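Long-range contact in probable oxidoreductase (PDB 4B7C), which is a probable oxidoreductase of the medium-chain dehydrogenase/reductase family, expected to use NADP as cofactor through a Rossmann-fold domain: residues Val153-Ala158 with Val221-Val226. Sequence-based numbering, arbitrary orientation.
Sequences VVISGA and VFFDNV
The Phe222 ring turns its edge to Val154, whose O lies near the ring plane 3.3 Å from CD1, while CE1 and CZ approach CB of Ser156; one face carries CA of Asp224, offset toward the rim. That ring lies on the sheet face backed by helix 228-235. From the other face, the Phe223 ring reaches helix 161-172, with CG of Asn225 at its edge and Ile155 CG2 4.2 Å from Phe223 CB. The strand segments 153-155 and 221-224 run parallel, their axes 15° apart, joined by hydrogen bonds from Val154 N to Val221 O (2.8 Å), Phe223 N to Val154 O and Ser156 N to Phe223 O. At the C-terminal end of the pairing, Ser156 OG, set between its backbone N and carbonyl carbon (chi1 69°), donates to the anti lone pair of Asp224 OD1 at 2.8 Å. The same oxygen receives Val226 N at 3.0 Å from above the carboxylate plane, an Asx turn, and also Gly227 N. Asn225 ND2 donates to Ser156 O (2.9 Å), which lies in its amide plane. The pair joins the central strands of the 3-2-1-4-5-6 Rossmann sheet, at their C-terminal ends, where such folds bind dinucleotides. Three donors on OD1 would probably favour an ionised Asp224, and Ser156 OG ties segment 153-158 to the Asx turn.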
loop_
_atom_site.group_PDB
_atom_site.type_symbol
_atom_site.label_atom_id
_atom_site.label_comp_id
_atom_site.label_asym_id
_atom_site.label_seq_id
_atom_site.Cartn_x
_atom_site.Cartn_y
_atom_site.Cartn_z
ATOM N N VAL B 153 11.087 11.765 -8.102
ATOM C CA VAL B 153 10.647 10.466 -8.566
ATOM C C VAL B 153 11.817 9.513 -8.601
ATOM O O VAL B 153 12.833 9.774 -9.253
ATOM C CB VAL B 153 10.023 10.555 -9.972
ATOM C CG1 VAL B 153 9.593 9.176 -10.447
ATOM C CG2 VAL B 153 8.845 11.506 -9.947
ATOM N N VAL B 154 11.678 8.400 -7.897
ATOM C CA VAL B 154 12.669 7.337 -7.925
ATOM C C VAL B 154 12.140 6.121 -8.685
ATOM O O VAL B 154 10.976 5.712 -8.539
ATOM C CB VAL B 154 13.089 6.925 -6.506
ATOM C CG1 VAL B 154 13.997 5.707 -6.549
ATOM C CG2 VAL B 154 13.750 8.095 -5.792
ATOM N N ILE B 155 12.995 5.568 -9.539
ATOM C CA ILE B 155 12.619 4.475 -10.404
ATOM C C ILE B 155 13.543 3.282 -10.198
ATOM O O ILE B 155 14.759 3.384 -10.388
ATOM C CB ILE B 155 12.664 4.931 -11.890
ATOM C CG1 ILE B 155 12.122 6.377 -12.090
ATOM C CG2 ILE B 155 12.016 3.872 -12.777
ATOM C CD1 ILE B 155 11.155 6.496 -13.240
ATOM N N SER B 156 12.975 2.140 -9.813
ATOM C CA SER B 156 13.737 0.887 -9.749
ATOM C C SER B 156 13.678 0.160 -11.096
ATOM O O SER B 156 12.791 0.414 -11.912
ATOM C CB SER B 156 13.246 -0.020 -8.622
ATOM O OG SER B 156 11.956 -0.533 -8.889
ATOM N N GLY B 157 14.623 -0.757 -11.313
ATOM C CA GLY B 157 14.811 -1.397 -12.620
ATOM C C GLY B 157 14.882 -0.343 -13.718
ATOM O O GLY B 157 14.332 -0.515 -14.805
ATOM N N ALA B 158 15.581 0.743 -13.420
ATOM C CA ALA B 158 15.501 1.971 -14.200
ATOM C C ALA B 158 16.066 1.856 -15.624
ATOM O O ALA B 158 15.693 2.644 -16.499
ATOM C CB ALA B 158 16.173 3.107 -13.453
ATOM N N VAL B 221 7.506 9.959 -5.396
ATOM C CA VAL B 221 6.971 8.841 -6.175
ATOM C C VAL B 221 8.030 7.786 -6.321
ATOM O O VAL B 221 9.160 8.081 -6.731
ATOM C CB VAL B 221 6.498 9.254 -7.578
ATOM C CG1 VAL B 221 6.032 8.026 -8.353
ATOM C CG2 VAL B 221 5.401 10.296 -7.491
ATOM N N PHE B 222 7.679 6.564 -5.960
ATOM C CA PHE B 222 8.523 5.416 -6.234
ATOM C C PHE B 222 7.833 4.504 -7.240
ATOM O O PHE B 222 6.757 3.940 -6.986
ATOM C CB PHE B 222 8.891 4.650 -4.963
ATOM C CG PHE B 222 9.757 3.445 -5.203
ATOM C CD1 PHE B 222 10.854 3.511 -6.061
ATOM C CD2 PHE B 222 9.497 2.243 -4.576
ATOM C CE1 PHE B 222 11.650 2.408 -6.280
ATOM C CE2 PHE B 222 10.294 1.134 -4.786
ATOM C CZ PHE B 222 11.368 1.214 -5.647
ATOM N N PHE B 223 8.476 4.370 -8.393
ATOM C CA PHE B 223 8.038 3.478 -9.461
ATOM C C PHE B 223 8.806 2.192 -9.294
ATOM O O PHE B 223 10.004 2.129 -9.603
ATOM C CB PHE B 223 8.313 4.124 -10.839
ATOM C CG PHE B 223 7.593 3.468 -11.995
ATOM C CD1 PHE B 223 7.885 2.178 -12.383
ATOM C CD2 PHE B 223 6.643 4.169 -12.723
ATOM C CE1 PHE B 223 7.224 1.589 -13.450
ATOM C CE2 PHE B 223 5.985 3.584 -13.793
ATOM C CZ PHE B 223 6.260 2.292 -14.143
ATOM N N ASP B 224 8.116 1.143 -8.853
ATOM C CA ASP B 224 8.772 -0.125 -8.506
ATOM C C ASP B 224 8.555 -1.243 -9.513
ATOM O O ASP B 224 7.428 -1.699 -9.743
ATOM C CB ASP B 224 8.339 -0.616 -7.114
ATOM C CG ASP B 224 9.226 -1.746 -6.591
ATOM O OD1 ASP B 224 10.362 -1.932 -7.092
ATOM O OD2 ASP B 224 8.812 -2.445 -5.648
ATOM N N ASN B 225 9.661 -1.676 -10.114
ATOM C CA ASN B 225 9.677 -2.810 -11.041
ATOM C C ASN B 225 10.351 -4.040 -10.473
ATOM O O ASN B 225 10.316 -5.095 -11.085
ATOM C CB ASN B 225 10.403 -2.426 -12.341
ATOM C CG ASN B 225 9.682 -1.338 -13.099
ATOM O OD1 ASN B 225 8.542 -1.531 -13.526
ATOM N ND2 ASN B 225 10.325 -0.177 -13.241
ATOM N N VAL B 226 10.997 -3.899 -9.318
ATOM C CA VAL B 226 11.901 -4.953 -8.829
ATOM C C VAL B 226 11.546 -5.516 -7.456
ATOM O O VAL B 226 11.706 -6.708 -7.213
ATOM C CB VAL B 226 13.378 -4.466 -8.827
ATOM C CG1 VAL B 226 13.743 -3.891 -10.192
ATOM C CG2 VAL B 226 13.612 -3.430 -7.747
#